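PDB 2Q01: uronate isomerase from Caulobacter crescentus, which catalyses the isomerisation of D-glucuronate to D-fructuronate and of D-galacturonate to D-tagaturonate in bacterial uronate metabolism. Local coordinates for residues 42-47 with 166-171; 176-181 with 193-198; 258-263 with 287-292. One frame throughout, in Å; residues are numbered along the deposited sequence. Where two conformers were deposited one is given.

Contact 1: residues 42-47 with 166-171; sequences GHTDPS and ETLATT
Gly42 and Thr171 meet where residues 42-46 pass residues 168-171 nearly at a right angle (91° between the two short segments), the CA atoms of His43 and Thr170 coming to 5.1 Å. Across this crossing Thr171 OG1 donates to Gly42 O at 2.8 Å. The torsion that sets OG1 anti to its own carbonyl carbon (chi1 -55°) turns the hydroxyl onto that oxygen, which it meets 30° out of the carbonyl plane. The same OG1 lies over one face of the His43 ring, offset toward the rim. One residue back, the methyl CG2 of Thr170 lies against both Thr44 and Pro46, 3.4 Å from Thr44 O and 4.1 Å from Pro46 CD, while Thr170 OG1 turns away to Glu172 and His181. Leu168 CD2 approaches Thr44 OG1 at 3.6 Å. Water 1 joins the backbones, accepting from Thr44 N and donating to Ala169 O at 2.6 Å. His41 and His43 are consistent with the His-x-His motif of metallo-dependent hydrolases, so the contact probably borders the active site. It joins the loop after strand 37-39 to the C-terminal end of strand 165-169; strand 192-194 lies beyond Ala169 and Thr170, and Ile425 of helix 425-445 touches Thr44 and Leu168.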
loop_
_atom_site.group_PDB
_atom_site.type_symbol
_atom_site.label_atom_id
_atom_site.label_comp_id
_atom_site.label_asym_id
_atom_site.label_seq_id
_atom_site.Cartn_x
_atom_site.Cartn_y
_atom_site.Cartn_z
ATOM N N GLY B 42 5.025 13.540 -23.175
ATOM C CA GLY B 42 4.443 14.778 -22.663
ATOM C C GLY B 42 3.347 15.373 -23.527
ATOM O O GLY B 42 3.024 14.838 -24.593
ATOM N N HIS B 43 2.795 16.498 -23.068
ATOM C CA HIS B 43 1.612 17.100 -23.688
ATOM C C HIS B 43 1.749 18.585 -24.030
ATOM O O HIS B 43 0.772 19.332 -23.960
ATOM C CB HIS B 43 0.382 16.876 -22.800
ATOM C CG HIS B 43 0.050 15.434 -22.588
ATOM N ND1 HIS B 43 -0.756 14.719 -23.448
ATOM C CD2 HIS B 43 0.428 14.568 -21.619
ATOM C CE1 HIS B 43 -0.866 13.476 -23.014
ATOM N NE2 HIS B 43 -0.155 13.358 -21.907
ATOM N N THR B 44 2.951 19.009 -24.410
ATOM C CA THR B 44 3.154 20.383 -24.878
ATOM C C THR B 44 2.615 20.528 -26.303
ATOM O O THR B 44 2.503 19.538 -27.036
ATOM C CB THR B 44 4.645 20.835 -24.815
ATOM O OG1 THR B 44 5.437 20.048 -25.714
ATOM C CG2 THR B 44 5.205 20.718 -23.391
ATOM N N ASP B 45 2.269 21.756 -26.680
ATOM C CA ASP B 45 1.715 22.048 -28.000
ATOM C C ASP B 45 2.875 22.244 -28.972
ATOM O O ASP B 45 3.703 23.126 -28.760
ATOM C CB ASP B 45 0.855 23.315 -27.923
ATOM C CG ASP B 45 -0.102 23.473 -29.097
ATOM O OD1 ASP B 45 -1.080 24.234 -28.940
ATOM O OD2 ASP B 45 0.104 22.871 -30.170
ATOM N N PRO B 46 2.944 21.415 -30.037
ATOM C CA PRO B 46 3.971 21.542 -31.085
ATOM C C PRO B 46 3.924 22.856 -31.869
ATOM O O PRO B 46 4.930 23.254 -32.455
ATOM C CB PRO B 46 3.655 20.377 -32.027
ATOM C CG PRO B 46 2.217 20.057 -31.776
ATOM C CD PRO B 46 2.052 20.270 -30.304
ATOM N N SER B 47 2.766 23.511 -31.880
ATOM C CA SER B 47 2.593 24.785 -32.574
ATOM C C SER B 47 3.364 25.924 -31.911
ATOM O O SER B 47 3.679 26.918 -32.566
ATOM C CB SER B 47 1.113 25.149 -32.661
ATOM O OG SER B 47 0.631 25.601 -31.411
ATOM N N GLU B 166 17.115 18.093 -24.886
ATOM C CA GLU B 166 17.653 17.330 -25.992
ATOM C C GLU B 166 16.523 16.797 -26.865
ATOM O O GLU B 166 16.537 16.982 -28.081
ATOM C CB GLU B 166 18.516 16.191 -25.471
ATOM C CG GLU B 166 19.191 15.409 -26.570
ATOM C CD GLU B 166 20.488 14.789 -26.131
ATOM O OE1 GLU B 166 20.609 13.559 -26.275
ATOM O OE2 GLU B 166 21.383 15.524 -25.653
ATOM N N THR B 167 15.551 16.145 -26.228
ATOM C CA THR B 167 14.392 15.562 -26.899
ATOM C C THR B 167 13.128 15.958 -26.147
ATOM O O THR B 167 13.079 15.861 -24.921
ATOM C CB THR B 167 14.499 14.016 -26.937
ATOM O OG1 THR B 167 15.676 13.639 -27.664
ATOM C CG2 THR B 167 13.272 13.376 -27.586
ATOM N N LEU B 168 12.122 16.426 -26.884
ATOM C CA LEU B 168 10.793 16.667 -26.325
ATOM C C LEU B 168 9.753 15.981 -27.197
ATOM O O LEU B 168 9.697 16.220 -28.399
ATOM C CB LEU B 168 10.502 18.169 -26.246
ATOM C CG LEU B 168 9.174 18.652 -25.655
ATOM C CD1 LEU B 168 9.015 18.203 -24.208
ATOM C CD2 LEU B 168 9.080 20.165 -25.744
ATOM N N ALA B 169 8.938 15.125 -26.593
ATOM C CA ALA B 169 7.857 14.464 -27.323
ATOM C C ALA B 169 6.500 15.064 -26.975
ATOM O O ALA B 169 6.201 15.324 -25.808
ATOM C CB ALA B 169 7.864 12.954 -27.068
ATOM N N THR B 170 5.691 15.294 -28.002
ATOM C CA THR B 170 4.300 15.697 -27.828
ATOM C C THR B 170 3.391 14.490 -28.117
ATOM O O THR B 170 3.875 13.428 -28.503
ATOM C CB THR B 170 3.947 16.899 -28.731
ATOM O OG1 THR B 170 3.826 16.460 -30.087
ATOM C CG2 THR B 170 5.027 17.971 -28.652
ATOM N N THR B 171 2.083 14.640 -27.924
ATOM C CA THR B 171 1.159 13.505 -28.061
ATOM C C THR B 171 -0.038 13.829 -28.963
ATOM O O THR B 171 -0.856 14.696 -28.635
ATOM C CB THR B 171 0.695 12.999 -26.670
ATOM O OG1 THR B 171 1.841 12.685 -25.870
ATOM C CG2 THR B 171 -0.161 11.761 -26.792
HETATM O O HOH W 1 5.704 17.566 -24.596
HETATM O O HOH W 2 0.384 17.386 -27.660
#

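Contact 2: residues 176-181 with 193-198; sequences ESLQHH and VITAYR
The imidazole of His181 settles on the chain at Ile194 and Thr195, one face against Thr195 CB, which stands 4.0 Å from the ring centroid and 26° off the normal: a CH-pi contact near the rim. With CG anti to the carbonyl carbon (chi1 -69°), the ring is turned so that this face meets Thr195 CB while its edge meets Val193 O, which lies in plane. His181 NE2 gives Ile194 O a weak bond, 3.4 Å long with an N-H...O angle of 130°; its stronger partner is Thr170 OG1. This pairing links helix 179-186 to strand 192-194 within a beta-alpha-beta unit whose first strand is 165-169, a right-handed crossover of the kind that builds TIM-barrel folds. Thr195 carries its hydroxyl anti to the backbone N, where OG1 meets Leu178 CD2 at 4.1 Å and makes a weak bond to Ala196 O. Leu178 occupies the N-cap position of the helix, and its side chain crosses that of Thr195 at about a right angle. Val193 CG1 lies 4.4 Å from His181 CD2. Beyond Leu178 and Thr195, Phe242 of helix 228-244 touches both side chains.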
loop_
_atom_site.group_PDB
_atom_site.type_symbol
_atom_site.label_atom_id
_atom_site.label_comp_id
_atom_site.label_asym_id
_atom_site.label_seq_id
_atom_site.Cartn_x
_atom_site.Cartn_y
_atom_site.Cartn_z
ATOM N N GLU B 176 -5.517 13.597 -36.061
ATOM C CA GLU B 176 -4.966 14.961 -36.198
ATOM C C GLU B 176 -3.719 15.043 -37.084
ATOM O O GLU B 176 -3.041 14.032 -37.301
ATOM C CB GLU B 176 -4.737 15.633 -34.838
ATOM C CG GLU B 176 -4.670 14.687 -33.649
ATOM C CD GLU B 176 -4.794 15.408 -32.318
ATOM O OE1 GLU B 176 -5.176 16.597 -32.310
ATOM O OE2 GLU B 176 -4.510 14.781 -31.276
ATOM N N SER B 177 -3.437 16.248 -37.589
ATOM C CA SER B 177 -2.315 16.458 -38.508
ATOM C C SER B 177 -0.990 16.663 -37.782
ATOM O O SER B 177 -0.951 17.145 -36.645
ATOM C CB SER B 177 -2.588 17.633 -39.455
ATOM O OG SER B 177 -2.459 18.879 -38.795
ATOM N N LEU B 178 0.093 16.288 -38.457
ATOM C CA LEU B 178 1.445 16.484 -37.943
ATOM C C LEU B 178 2.078 17.717 -38.605
ATOM O O LEU B 178 3.283 17.769 -38.885
ATOM C CB LEU B 178 2.274 15.217 -38.153
ATOM C CG LEU B 178 1.727 13.979 -37.440
ATOM C CD1 LEU B 178 2.515 12.757 -37.841
ATOM C CD2 LEU B 178 1.748 14.167 -35.926
ATOM N N GLN B 179 1.210 18.699 -38.836
ATOM C CA GLN B 179 1.498 19.991 -39.443
ATOM C C GLN B 179 2.659 20.724 -38.764
ATOM O O GLN B 179 3.614 21.143 -39.418
ATOM C CB GLN B 179 0.223 20.831 -39.319
ATOM C CG GLN B 179 0.120 22.055 -40.197
ATOM C CD GLN B 179 -1.135 22.864 -39.909
ATOM O OE1 GLN B 179 -1.213 24.046 -40.247
ATOM N NE2 GLN B 179 -2.123 22.232 -39.277
ATOM N N HIS B 180 2.563 20.868 -37.447
ATOM C CA HIS B 180 3.492 21.691 -36.686
ATOM C C HIS B 180 4.836 21.015 -36.474
ATOM O O HIS B 180 5.843 21.687 -36.299
ATOM C CB HIS B 180 2.865 22.101 -35.356
ATOM C CG HIS B 180 1.555 22.805 -35.516
ATOM N ND1 HIS B 180 1.452 24.065 -36.063
ATOM C CD2 HIS B 180 0.292 22.415 -35.225
ATOM C CE1 HIS B 180 0.182 24.426 -36.093
ATOM N NE2 HIS B 180 -0.543 23.443 -35.591
ATOM N N HIS B 181 4.842 19.688 -36.509
ATOM C CA HIS B 181 6.078 18.924 -36.434
ATOM C C HIS B 181 6.882 19.021 -37.718
ATOM O O HIS B 181 8.107 19.083 -37.671
ATOM C CB HIS B 181 5.778 17.464 -36.124
ATOM C CG HIS B 181 5.255 17.245 -34.744
ATOM N ND1 HIS B 181 3.917 17.346 -34.437
ATOM C CD2 HIS B 181 5.890 16.951 -33.587
ATOM C CE1 HIS B 181 3.747 17.103 -33.151
ATOM N NE2 HIS B 181 4.930 16.871 -32.610
ATOM N N VAL B 193 11.907 18.145 -31.470
ATOM C CA VAL B 193 10.535 17.995 -31.011
ATOM C C VAL B 193 9.874 16.899 -31.842
ATOM O O VAL B 193 9.710 17.034 -33.055
ATOM C CB VAL B 193 9.740 19.314 -31.097
ATOM C CG1 VAL B 193 8.297 19.096 -30.661
ATOM C CG2 VAL B 193 10.404 20.399 -30.240
ATOM N N ILE B 194 9.527 15.802 -31.181
ATOM C CA ILE B 194 8.913 14.655 -31.848
ATOM C C ILE B 194 7.499 14.411 -31.332
ATOM O O ILE B 194 6.986 15.168 -30.508
ATOM C CB ILE B 194 9.773 13.367 -31.724
ATOM C CG1 ILE B 194 10.017 12.998 -30.258
ATOM C CG2 ILE B 194 11.082 13.540 -32.468
ATOM C CD1 ILE B 194 10.560 11.599 -30.061
ATOM N N THR B 195 6.877 13.348 -31.826
ATOM C CA THR B 195 5.495 13.041 -31.478
ATOM C C THR B 195 5.353 11.640 -30.874
ATOM O O THR B 195 6.321 10.881 -30.803
ATOM C CB THR B 195 4.561 13.234 -32.702
ATOM O OG1 THR B 195 3.215 12.926 -32.334
ATOM C CG2 THR B 195 4.990 12.355 -33.873
ATOM N N ALA B 196 4.147 11.325 -30.408
ATOM C CA ALA B 196 3.811 9.988 -29.928
ATOM C C ALA B 196 2.421 9.619 -30.431
ATOM O O ALA B 196 1.540 10.474 -30.504
ATOM C CB ALA B 196 3.865 9.936 -28.409
ATOM N N TYR B 197 2.241 8.345 -30.780
ATOM C CA TYR B 197 0.993 7.845 -31.361
ATOM C C TYR B 197 -0.027 7.448 -30.296
ATOM O O TYR B 197 0.156 6.450 -29.603
ATOM C CB TYR B 197 1.303 6.643 -32.255
ATOM C CG TYR B 197 0.159 6.159 -33.122
ATOM C CD1 TYR B 197 -0.161 6.816 -34.308
ATOM C CD2 TYR B 197 -0.571 5.021 -32.780
ATOM C CE1 TYR B 197 -1.183 6.372 -35.118
ATOM C CE2 TYR B 197 -1.606 4.564 -33.589
ATOM C CZ TYR B 197 -1.900 5.248 -34.758
ATOM O OH TYR B 197 -2.911 4.831 -35.576
ATOM N N ARG B 198 -1.107 8.217 -30.176
ATOM C CA ARG B 198 -2.135 7.946 -29.168
ATOM C C ARG B 198 -3.508 7.698 -29.803
ATOM O O ARG B 198 -4.302 8.629 -29.939
ATOM C CB ARG B 198 -2.224 9.098 -28.173
ATOM C CG ARG B 198 -2.921 8.738 -26.873
ATOM C CD ARG B 198 -3.519 9.957 -26.213
ATOM N NE ARG B 198 -4.154 9.621 -24.942
ATOM C CZ ARG B 198 -3.587 9.766 -23.747
ATOM N NH1 ARG B 198 -2.357 10.259 -23.633
ATOM N NH2 ARG B 198 -4.258 9.421 -22.656
#

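Contact 3: residues 258-263 with 287-292; sequences ATADLS and FRAQML
Ala258 and Thr259 lie against Ala289 and Leu292 where the extended loop 258-263, between strand 249-252 and helix 264-276 of this TIM-barrel-clan fold, runs over helix 281-302. The tight part is centred on Ala289, where the backbones come to 4.0 Å between the CA atoms of Thr259 and Ala289. Here Ala289 CA approaches Ala258 O at 3.2 Å in a CA-H...O contact, Thr259 CA makes another to Ala289 O, and that oxygen also takes a weak bond from Ala260 N. The methyls of Ala258 and Ala260 each approach Ala289 CB, while Leu292 CD1 rests 3.8 Å from Thr259 CG2, the two side chains crossing at about a right angle. Thr259 OG1 meanwhile bonds outside the pair, to Ala341 and Leu345.

Toward the partly exposed Asp261 and Leu262 the contact is looser and more polar, with one water. Water 3 lies 2.7 Å from Asp261 OD1 and near Leu262 O, and accepts weakly from Gln290 NE2, whose stronger partner is Glu294; Asp261 OD1 also forms a salt bridge with Arg348. Gln290 leaves the helix with CG anti to the backbone N and then bends at chi2 (56°), which brings its amide alongside Leu262 CB and CG. There Gln290 OE1 accepts from Leu262 N at 2.9 Å with an N-H...O angle of 166°, the donor tilted 31° from the carbonyl plane.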
loop_
_atom_site.group_PDB
_atom_site.type_symbol
_atom_site.label_atom_id
_atom_site.label_comp_id
_atom_site.label_asym_id
_atom_site.label_seq_id
_atom_site.Cartn_x
_atom_site.Cartn_y
_atom_site.Cartn_z
ATOM N N ALA B 258 -6.480 -4.408 -19.656
ATOM C CA ALA B 258 -6.959 -5.634 -20.294
ATOM C C ALA B 258 -6.452 -5.775 -21.713
ATOM O O ALA B 258 -6.457 -4.807 -22.474
ATOM C CB ALA B 258 -8.474 -5.680 -20.271
ATOM N N THR B 259 -5.969 -6.975 -22.035
ATOM C CA THR B 259 -5.576 -7.343 -23.400
ATOM C C THR B 259 -6.369 -8.581 -23.832
ATOM O O THR B 259 -6.912 -9.297 -22.989
ATOM C CB THR B 259 -4.060 -7.633 -23.522
ATOM O OG1 THR B 259 -3.716 -8.781 -22.739
ATOM C CG2 THR B 259 -3.224 -6.445 -23.055
ATOM N N ALA B 260 -6.439 -8.832 -25.135
ATOM C CA ALA B 260 -7.134 -10.019 -25.656
ATOM C C ALA B 260 -6.388 -10.628 -26.840
ATOM O O ALA B 260 -5.565 -9.970 -27.461
ATOM C CB ALA B 260 -8.561 -9.673 -26.048
ATOM N N ASP B 261 -6.676 -11.885 -27.153
ATOM C CA ASP B 261 -6.058 -12.534 -28.300
ATOM C C ASP B 261 -7.129 -13.248 -29.117
ATOM O O ASP B 261 -7.214 -14.478 -29.126
ATOM C CB ASP B 261 -4.950 -13.496 -27.847
ATOM C CG ASP B 261 -4.001 -13.893 -28.978
ATOM O OD1 ASP B 261 -3.994 -13.238 -30.047
ATOM O OD2 ASP B 261 -3.244 -14.868 -28.787
ATOM N N LEU B 262 -7.962 -12.454 -29.784
ATOM C CA LEU B 262 -9.003 -12.980 -30.657
ATOM C C LEU B 262 -8.415 -13.363 -32.010
ATOM O O LEU B 262 -7.347 -12.876 -32.398
ATOM C CB LEU B 262 -10.125 -11.950 -30.856
ATOM C CG LEU B 262 -10.858 -11.337 -29.658
ATOM C CD1 LEU B 262 -11.749 -10.177 -30.105
ATOM C CD2 LEU B 262 -11.666 -12.370 -28.889
ATOM N N SER B 263 -9.120 -14.237 -32.724
ATOM C CA SER B 263 -8.799 -14.541 -34.113
ATOM C C SER B 263 -9.210 -13.363 -34.988
ATOM O O SER B 263 -9.889 -12.438 -34.523
ATOM C CB SER B 263 -9.500 -15.827 -34.562
ATOM O OG SER B 263 -10.896 -15.641 -34.688
ATOM N N PHE B 287 -12.861 -4.653 -27.285
ATOM C CA PHE B 287 -12.209 -4.063 -28.449
ATOM C C PHE B 287 -10.962 -3.292 -28.054
ATOM O O PHE B 287 -9.934 -3.433 -28.703
ATOM C CB PHE B 287 -13.169 -3.180 -29.243
ATOM C CG PHE B 287 -12.597 -2.674 -30.545
ATOM C CD1 PHE B 287 -12.393 -3.542 -31.620
ATOM C CD2 PHE B 287 -12.274 -1.325 -30.699
ATOM C CE1 PHE B 287 -11.872 -3.072 -32.826
ATOM C CE2 PHE B 287 -11.753 -0.847 -31.892
ATOM C CZ PHE B 287 -11.553 -1.720 -32.963
ATOM N N ARG B 288 -11.049 -2.506 -26.980
ATOM C CA ARG B 288 -9.883 -1.816 -26.412
ATOM C C ARG B 288 -8.780 -2.797 -25.987
ATOM O O ARG B 288 -7.597 -2.545 -26.211
ATOM C CB ARG B 288 -10.301 -0.952 -25.228
ATOM C CG ARG B 288 -11.042 0.312 -25.616
ATOM C CD ARG B 288 -11.226 1.235 -24.425
ATOM N NE ARG B 288 -11.754 0.541 -23.251
ATOM C CZ ARG B 288 -13.020 0.585 -22.842
ATOM N NH1 ARG B 288 -13.388 -0.078 -21.751
ATOM N NH2 ARG B 288 -13.920 1.294 -23.505
ATOM N N ALA B 289 -9.188 -3.915 -25.391
ATOM C CA ALA B 289 -8.306 -5.039 -25.096
ATOM C C ALA B 289 -7.684 -5.669 -26.348
ATOM O O ALA B 289 -6.482 -5.911 -26.386
ATOM C CB ALA B 289 -9.057 -6.099 -24.285
ATOM N N GLN B 290 -8.503 -5.937 -27.364
ATOM C CA GLN B 290 -8.013 -6.545 -28.604
ATOM C C GLN B 290 -7.065 -5.617 -29.349
ATOM O O GLN B 290 -6.068 -6.062 -29.908
ATOM C CB GLN B 290 -9.173 -6.970 -29.516
ATOM C CG GLN B 290 -8.740 -7.541 -30.879
ATOM C CD GLN B 290 -7.791 -8.722 -30.753
ATOM O OE1 GLN B 290 -7.946 -9.571 -29.873
ATOM N NE2 GLN B 290 -6.804 -8.783 -31.639
ATOM N N MET B 291 -7.371 -4.322 -29.323
ATOM C CA MET B 291 -6.529 -3.315 -29.962
ATOM C C MET B 291 -5.169 -3.112 -29.298
ATOM O O MET B 291 -4.222 -2.722 -29.970
ATOM C CB MET B 291 -7.267 -1.982 -30.087
ATOM C CG MET B 291 -8.364 -1.973 -31.152
ATOM S SD MET B 291 -7.875 -2.632 -32.768
ATOM C CE MET B 291 -6.713 -1.384 -33.277
ATOM N N LEU B 292 -5.068 -3.378 -27.995
ATOM C CA LEU B 292 -3.771 -3.361 -27.314
ATOM C C LEU B 292 -2.841 -4.396 -27.924
ATOM O O LEU B 292 -1.681 -4.101 -28.204
ATOM C CB LEU B 292 -3.914 -3.591 -25.804
ATOM C CG LEU B 292 -4.122 -2.355 -24.918
ATOM C CD1 LEU B 292 -3.919 -2.702 -23.446
ATOM C CD2 LEU B 292 -3.202 -1.197 -25.320
HETATM O O HOH W 3 -4.768 -11.427 -31.874
#

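Overall arrangement
Contacts 1 and 2 form one continuous region, their centres 8 Å apart. Thr170 OG1 and His181 NE2, 2.8 Å apart, join them by a probable hydrogen bond, as do Leu168 O and Ile194 N at 2.8 Å between adjacent parallel strands; Pro46 also packs on His181. Contact 1, with His43 and the adjoining His41, is probably nearest the active site. Contact 3 is peripheral: its centre lies about 29 Å from that of contact 1 and 26 Å from that of contact 2, with nearest atoms about 13 Å and 8 Å away. Helix 228-244 bridges contacts 2 and 3, touching Leu178 and Thr195 in one and Phe287 and Met291 in the other. The potassium site of Ala375, Tyr378, Leu381 and Asn411 uses none of these segments.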